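Local atomic coordinates of Mlr6093 protein (Mesorhizobium loti, PDB entry 2QJ8), a protein that probably acts as a zinc-dependent hydrolase of the aspartoacylase family, cleaving carbon-nitrogen bonds of linear amides or ester bonds. Residues A[144-149]-A[313-318]; A[56-61]-A[205-210]. One frame throughout, in Å; residues are numbered along the deposited sequence.

From the N terminus, residues 56-61 enter helix 60-75 and wait for 205-210, the end of strand 201-208; their meeting, interaction 2, closes a loop inside the catalytic domain. Before it closes, 144-149 has opened a second loop, which interaction 1 completes only at 313-318, so the two loops cross. Interaction 2 ties the start of a helix to a central strand, whereas interaction 1 joins the turn before strand 147-149 to the strands near the C terminus. The two meet where G144 and G209 probably share a hydrogen bond and P145 packs on N57. Both also reach the second subunit.

Interaction 1. Residues A[144-149]-A[313-318]; sequences GPTWDC and SAMYVQ
S313 meets T146 where a type I beta turn, G144 to W147 and closed by W147 N on G144 O, leads into strand 147-149. This is a worked example of antiparallel pairing carried past the formal end of a strand: D148 is bonded to I311 of strand 306-312, and S313 takes up T146 in the same register. The backbone N of S313 donates to T146 O over 2.9 Å in a nearly straight bond (166° at the hydrogen), approaching 30° from the carbonyl plane. The hydroxyl adds a weak second bond to that oxygen, OG of S313 lying 3.4 Å from T146 O. It can do so because OG sits beside its own backbone N (chi1 -57°), so both donors of the serine face one acceptor.

A314 turns its methyl group away from the 144-149 segment and packs on Q60 of the second subunit. The selenomethionine M315 then points back toward T146, starting strand 315-317, which lies at the edge, within this chain, of an antiparallel sheet and pairs with 266-270, M315 with F268 and V317 with G266. In the conformer described here, one of two, the side chain is bent at its last torsion and crosses the threonine at about a right angle. SE of M315 lies 3.9 Å from T146 CB, making this a contact of van der Waals type. In this same conformer, CE of M315 rests 3.9 Å from the methyl CG2 of T146.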
ATOM      1  N   GLY A 144      -8.483   2.899   1.384  1.00 38.52           N
ATOM      2  CA  GLY A 144      -7.980   2.294   0.136  1.00 38.01           C
ATOM      3  C   GLY A 144      -6.477   2.161   0.311  1.00 39.13           C
ATOM      4  O   GLY A 144      -5.859   3.146   0.721  1.00 39.94           O
ATOM      5  N   PRO A 145      -5.861   0.964   0.038  1.00 39.32           N
ATOM      6  CA  PRO A 145      -4.372   0.859   0.197  1.00 37.53           C
ATOM      7  C   PRO A 145      -3.562   1.602  -0.866  1.00 35.49           C
ATOM      8  O   PRO A 145      -2.352   1.716  -0.759  1.00 34.93           O
ATOM      9  CB  PRO A 145      -4.061  -0.635   0.065  1.00 37.47           C
ATOM     10  CG  PRO A 145      -5.259  -1.272  -0.302  1.00 37.29           C
ATOM     11  CD  PRO A 145      -6.420  -0.304  -0.457  1.00 40.48           C
ATOM     12  N   THR A 146      -4.235   2.049  -1.916  1.00 36.63           N
ATOM     13  CA  THR A 146      -3.634   2.882  -2.937  1.00 33.43           C
ATOM     14  C   THR A 146      -3.759   4.377  -2.592  1.00 32.50           C
ATOM     15  O   THR A 146      -3.406   5.228  -3.411  1.00 30.85           O
ATOM     16  CB  THR A 146      -4.315   2.632  -4.250  1.00 34.25           C
ATOM     17  OG1 THR A 146      -5.704   2.954  -4.148  1.00 35.82           O
ATOM     18  CG2 THR A 146      -4.116   1.184  -4.719  1.00 31.86           C
ATOM     19  N   TRP A 147      -4.289   4.702  -1.409  1.00 30.79           N
ATOM     20  CA  TRP A 147      -4.434   6.070  -0.957  1.00 30.32           C
ATOM     21  C   TRP A 147      -3.659   6.251   0.333  1.00 30.43           C
ATOM     22  O   TRP A 147      -3.448   5.299   1.072  1.00 31.43           O
ATOM     23  CB  TRP A 147      -5.881   6.389  -0.603  1.00 30.57           C
ATOM     24  CG  TRP A 147      -6.831   6.550  -1.691  1.00 30.58           C
ATOM     25  CD1 TRP A 147      -7.569   5.561  -2.287  1.00 34.95           C
ATOM     26  CD2 TRP A 147      -7.237   7.778  -2.298  1.00 31.26           C
ATOM     27  NE1 TRP A 147      -8.395   6.102  -3.238  1.00 35.25           N
ATOM     28  CE2 TRP A 147      -8.222   7.465  -3.258  1.00 35.17           C
ATOM     29  CE3 TRP A 147      -6.868   9.114  -2.125  1.00 30.40           C
ATOM     30  CZ2 TRP A 147      -8.826   8.444  -4.057  1.00 33.65           C
ATOM     31  CZ3 TRP A 147      -7.476  10.081  -2.896  1.00 30.95           C
ATOM     32  CH2 TRP A 147      -8.444   9.744  -3.856  1.00 29.91           C
ATOM     33  N   ASP A 148      -3.212   7.480   0.550  1.00 29.18           N
ATOM     34  CA  ASP A 148      -2.714   7.930   1.824  1.00 28.09           C
ATOM     35  C   ASP A 148      -3.826   8.921   2.244  1.00 28.36           C
ATOM     36  O   ASP A 148      -4.310   9.684   1.412  1.00 27.27           O
ATOM     37  CB  ASP A 148      -1.407   8.668   1.672  1.00 25.80           C
ATOM     38  CG  ASP A 148      -0.678   8.844   2.981  1.00 34.00           C
ATOM     39  OD1 ASP A 148      -1.009   8.189   3.992  1.00 41.34           O
ATOM     40  OD2 ASP A 148       0.273   9.637   3.011  1.00 39.31           O
ATOM     41  N   CYS A 149      -4.270   8.858   3.492  1.00 28.87           N
ATOM     42  CA  CYS A 149      -5.242   9.797   4.003  1.00 28.10           C
ATOM     43  C   CYS A 149      -4.909  10.136   5.442  1.00 27.72           C
ATOM     44  O   CYS A 149      -4.176   9.400   6.116  1.00 26.70           O
ATOM     45  CB  CYS A 149      -6.677   9.293   3.851  1.00 30.99           C
ATOM     46  SG  CYS A 149      -7.167   7.960   4.939  1.00 37.89           S
ATOM     47  N   SER A 313      -1.437   7.086  -4.343  1.00 23.63           N
ATOM     48  CA  SER A 313      -0.035   6.746  -4.515  1.00 25.49           C
ATOM     49  C   SER A 313       0.178   6.708  -6.014  1.00 24.55           C
ATOM     50  O   SER A 313      -0.795   6.673  -6.779  1.00 24.53           O
ATOM     51  CB  SER A 313       0.244   5.354  -3.961  1.00 27.42           C
ATOM     52  OG  SER A 313      -0.135   5.301  -2.590  1.00 42.92           O
ATOM     53  N   ALA A 314       1.430   6.741  -6.438  1.00 23.90           N
ATOM     54  CA  ALA A 314       1.754   6.634  -7.868  1.00 24.24           C
ATOM     55  C   ALA A 314       1.192   5.306  -8.397  1.00 25.71           C
ATOM     56  O   ALA A 314       1.530   4.216  -7.892  1.00 24.43           O
ATOM     57  CB  ALA A 314       3.232   6.735  -8.097  1.00 24.57           C
HETATM   58  N   MSE A 315       0.279   5.394  -9.364  1.00 25.15           N
HETATM   59  CA  MSE A 315      -0.419   4.215  -9.865  0.50 25.31           C
HETATM   60  C   MSE A 315      -1.066   4.527 -11.191  1.00 23.53           C
HETATM   61  O   MSE A 315      -1.238   5.692 -11.517  1.00 24.14           O
HETATM   62  CB  MSE A 315      -1.556   3.851  -8.889  0.50 26.23           C
HETATM   63  CG  MSE A 315      -2.713   4.915  -8.844  0.50 23.16           C
HETATM   64 SE   MSE A 315      -4.212   4.493  -7.697  0.37 29.96          SE
HETATM   65  CE  MSE A 315      -4.587   2.661  -8.335  0.50 23.55           C
ATOM     66  N   TYR A 316      -1.495   3.476 -11.889  1.00 23.99           N
ATOM     67  CA  TYR A 316      -2.244   3.625 -13.138  0.50 23.88           C
ATOM     68  C   TYR A 316      -3.703   3.989 -12.806  1.00 23.33           C
ATOM     69  O   TYR A 316      -4.314   3.359 -11.959  1.00 24.82           O
ATOM     70  CB  TYR A 316      -2.245   2.323 -13.950  0.50 23.26           C
ATOM     71  CG  TYR A 316      -0.896   1.880 -14.464  0.50 22.07           C
ATOM     72  CD1 TYR A 316      -0.185   2.665 -15.351  0.50 19.25           C
ATOM     73  CD2 TYR A 316      -0.355   0.645 -14.096  0.50 18.56           C
ATOM     74  CE1 TYR A 316       1.031   2.250 -15.841  0.50 22.58           C
ATOM     75  CE2 TYR A 316       0.854   0.233 -14.573  0.50 21.68           C
ATOM     76  CZ  TYR A 316       1.541   1.033 -15.438  0.50 21.06           C
ATOM     77  OH  TYR A 316       2.737   0.604 -15.906  0.50 25.22           O
ATOM     78  N   VAL A 317      -4.253   4.992 -13.475  1.00 25.07           N
ATOM     79  CA  VAL A 317      -5.660   5.386 -13.244  1.00 26.31           C
ATOM     80  C   VAL A 317      -6.362   5.418 -14.583  1.00 26.88           C
ATOM     81  O   VAL A 317      -5.729   5.629 -15.610  1.00 28.50           O
ATOM     82  CB  VAL A 317      -5.845   6.796 -12.581  1.00 23.21           C
ATOM     83  CG1 VAL A 317      -5.356   6.798 -11.114  1.00 25.81           C
ATOM     84  CG2 VAL A 317      -5.213   7.897 -13.431  1.00 23.80           C
ATOM     85  N   GLN A 318      -7.668   5.199 -14.551  1.00 28.27           N
ATOM     86  CA  GLN A 318      -8.528   5.349 -15.722  1.00 29.07           C
ATOM     87  C   GLN A 318      -8.984   6.793 -15.746  1.00 30.24           C
ATOM     88  O   GLN A 318      -8.698   7.573 -14.821  1.00 31.97           O
ATOM     89  CB  GLN A 318      -9.755   4.419 -15.645  1.00 30.28           C
ATOM     90  CG  GLN A 318      -9.453   2.924 -15.797  1.00 37.19           C
ATOM     91  CD  GLN A 318      -8.920   2.545 -17.184  1.00 42.43           C
ATOM     92  OE1 GLN A 318      -8.968   3.340 -18.143  1.00 49.87           O
ATOM     93  NE2 GLN A 318      -8.401   1.317 -17.295  1.00 45.94           N
TER

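Interaction 2. Residues A[56-61]-A[205-210]; sequences GNELQG and TEFGGG
The ring of F207 has the backbone N of G61 over one face, 4.1 Å above its plane and displaced toward the rim. Q60 comes in obliquely, its CB 3.7 Å from F207 CD2. The carboxylate of E58, in one of two conformers, is the second flat group, turned 33° from the ring; its OE2 lies 3.4 Å from F207 CB. Y220 stacks on the same phenyl ring.

Here the general principle is helix capping. E58 stands ahead of the turn into helix 60-75 and its carboxylate folds back on the first N-H groups: CG is anti to the backbone N (chi1 -162°) and the chain bends at chi2. OE1 of E58 accepts from G61 N at 2.9 Å through its syn lone pair, while OE2 takes Q60 N from above the carboxylate plane. In this conformer the two bonds, the one from Q60 bent to 133°, hold the carboxylate's rotation. E58 also closes a His-x-x-Glu sequence, consistent with a zinc site as in M14-type relatives, although here the helix start engages its carboxylate. F207 belongs to strand 201-208, paired in parallel with 136-144, and beside it E206 OE1 is hydrogen-bonded to H141 ND1.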
ATOM      1  N   GLY A  56     -10.051  -6.562   2.532  1.00 31.67           N
ATOM      2  CA  GLY A  56      -8.881  -7.395   2.809  1.00 36.80           C
ATOM      3  C   GLY A  56      -7.451  -6.889   2.681  1.00 40.05           C
ATOM      4  O   GLY A  56      -6.495  -7.569   3.103  1.00 44.15           O
ATOM      5  N   ASN A  57      -7.297  -5.701   2.143  1.00 39.68           N
ATOM      6  CA  ASN A  57      -5.976  -5.131   1.951  1.00 40.93           C
ATOM      7  C   ASN A  57      -5.634  -4.024   2.995  1.00 38.07           C
ATOM      8  O   ASN A  57      -4.806  -3.163   2.725  1.00 39.66           O
ATOM      9  CB  ASN A  57      -5.827  -4.701   0.462  1.00 42.33           C
ATOM     10  CG  ASN A  57      -7.065  -3.904  -0.102  1.00 44.14           C
ATOM     11  OD1 ASN A  57      -7.939  -3.418   0.643  1.00 42.55           O
ATOM     12  ND2 ASN A  57      -7.095  -3.752  -1.439  1.00 43.04           N
ATOM     13  N   GLU A  58      -6.249  -4.109   4.177  0.50 36.33           N
ATOM     14  CA  GLU A  58      -6.079  -3.137   5.249  0.50 34.90           C
ATOM     15  C   GLU A  58      -5.968  -3.899   6.535  0.50 34.49           C
ATOM     16  O   GLU A  58      -6.974  -4.428   7.025  0.50 38.29           O
ATOM     17  CB  GLU A  58      -7.296  -2.207   5.294  0.50 34.53           C
ATOM     18  CG  GLU A  58      -7.087  -0.892   6.061  0.50 34.70           C
ATOM     19  CD  GLU A  58      -6.676  -1.055   7.501  0.50 31.78           C
ATOM     20  OE1 GLU A  58      -7.421  -1.685   8.297  0.50 21.93           O
ATOM     21  OE2 GLU A  58      -5.588  -0.544   7.841  0.50 39.17           O
ATOM     22  N   LEU A  59      -4.765  -3.979   7.091  1.00 32.31           N
ATOM     23  CA  LEU A  59      -4.579  -4.713   8.316  1.00 31.80           C
ATOM     24  C   LEU A  59      -4.409  -3.877   9.556  1.00 28.72           C
ATOM     25  O   LEU A  59      -4.413  -4.454  10.620  1.00 30.02           O
ATOM     26  CB  LEU A  59      -3.469  -5.739   8.160  1.00 30.57           C
ATOM     27  CG  LEU A  59      -3.825  -6.991   7.349  1.00 30.92           C
ATOM     28  CD1 LEU A  59      -4.913  -7.867   7.962  1.00 32.85           C
ATOM     29  CD2 LEU A  59      -4.161  -6.655   5.909  1.00 30.50           C
ATOM     30  N   GLN A  60      -4.314  -2.557   9.453  1.00 30.92           N
ATOM     31  CA  GLN A  60      -4.076  -1.728  10.656  1.00 32.64           C
ATOM     32  C   GLN A  60      -5.297  -1.733  11.596  1.00 30.36           C
ATOM     33  O   GLN A  60      -5.116  -1.742  12.797  1.00 27.84           O
ATOM     34  CB  GLN A  60      -3.594  -0.303  10.323  1.00 34.98           C
ATOM     35  CG  GLN A  60      -2.354  -0.203   9.372  1.00 38.63           C
ATOM     36  CD  GLN A  60      -1.034  -0.809   9.909  1.00 45.57           C
ATOM     37  OE1 GLN A  60      -0.766  -0.827  11.106  1.00 51.19           O
ATOM     38  NE2 GLN A  60      -0.199  -1.284   8.987  1.00 53.96           N
ATOM     39  N   GLY A  61      -6.507  -1.761  11.022  1.00 29.13           N
ATOM     40  CA  GLY A  61      -7.763  -1.900  11.755  1.00 30.72           C
ATOM     41  C   GLY A  61      -7.793  -3.202  12.548  1.00 29.33           C
ATOM     42  O   GLY A  61      -7.984  -3.172  13.751  1.00 32.32           O
ATOM     43  N   THR A 205     -13.569   5.324  11.350  1.00 32.05           N
ATOM     44  CA  THR A 205     -12.209   5.864  11.444  1.00 33.95           C
ATOM     45  C   THR A 205     -11.521   5.428  10.152  1.00 32.01           C
ATOM     46  O   THR A 205     -11.696   4.301   9.726  1.00 35.33           O
ATOM     47  CB  THR A 205     -11.472   5.352  12.656  1.00 31.79           C
ATOM     48  OG1 THR A 205     -11.382   3.944  12.555  1.00 42.53           O
ATOM     49  CG2 THR A 205     -12.229   5.709  13.941  1.00 31.49           C
ATOM     50  N   GLU A 206     -10.741   6.311   9.543  1.00 31.95           N
ATOM     51  CA  GLU A 206     -10.163   6.038   8.222  1.00 29.57           C
ATOM     52  C   GLU A 206      -8.702   5.672   8.228  1.00 32.03           C
ATOM     53  O   GLU A 206      -7.880   6.419   8.756  1.00 34.65           O
ATOM     54  CB  GLU A 206     -10.365   7.226   7.294  1.00 28.57           C
ATOM     55  CG  GLU A 206     -11.814   7.577   7.006  1.00 31.88           C
ATOM     56  CD  GLU A 206     -12.629   6.496   6.294  1.00 36.32           C
ATOM     57  OE1 GLU A 206     -12.068   5.644   5.579  1.00 36.40           O
ATOM     58  OE2 GLU A 206     -13.873   6.524   6.432  1.00 45.68           O
ATOM     59  N   PHE A 207      -8.419   4.527   7.593  1.00 35.44           N
ATOM     60  CA  PHE A 207      -7.079   3.948   7.441  1.00 35.93           C
ATOM     61  C   PHE A 207      -6.745   3.884   5.951  1.00 37.15           C
ATOM     62  O   PHE A 207      -7.501   3.282   5.178  1.00 37.94           O
ATOM     63  CB  PHE A 207      -7.015   2.526   8.034  1.00 34.59           C
ATOM     64  CG  PHE A 207      -7.195   2.465   9.547  1.00 37.52           C
ATOM     65  CD1 PHE A 207      -8.459   2.480  10.121  1.00 39.03           C
ATOM     66  CD2 PHE A 207      -6.090   2.371  10.399  1.00 41.58           C
ATOM     67  CE1 PHE A 207      -8.612   2.415  11.499  1.00 35.68           C
ATOM     68  CE2 PHE A 207      -6.256   2.293  11.786  1.00 37.86           C
ATOM     69  CZ  PHE A 207      -7.530   2.340  12.328  1.00 35.63           C
ATOM     70  N   GLY A 208      -5.663   4.564   5.556  1.00 37.32           N
ATOM     71  CA  GLY A 208      -5.161   4.566   4.169  1.00 39.49           C
ATOM     72  C   GLY A 208      -3.952   3.645   4.115  1.00 41.09           C
ATOM     73  O   GLY A 208      -3.466   3.205   5.153  1.00 42.40           O
ATOM     74  N   GLY A 209      -3.473   3.344   2.910  1.00 43.98           N
ATOM     75  CA  GLY A 209      -2.299   2.484   2.732  1.00 45.83           C
ATOM     76  C   GLY A 209      -0.934   3.119   2.890  1.00 47.89           C
ATOM     77  O   GLY A 209       0.060   2.423   2.752  1.00 50.01           O
ATOM     78  N   GLY A 210      -0.869   4.428   3.140  1.00 52.20           N
ATOM     79  CA  GLY A 210       0.409   5.146   3.333  1.00 52.77           C
ATOM     80  C   GLY A 210       0.852   5.155   4.791  1.00 54.28           C
ATOM     81  O   GLY A 210       1.594   6.052   5.221  1.00 56.74           O
TER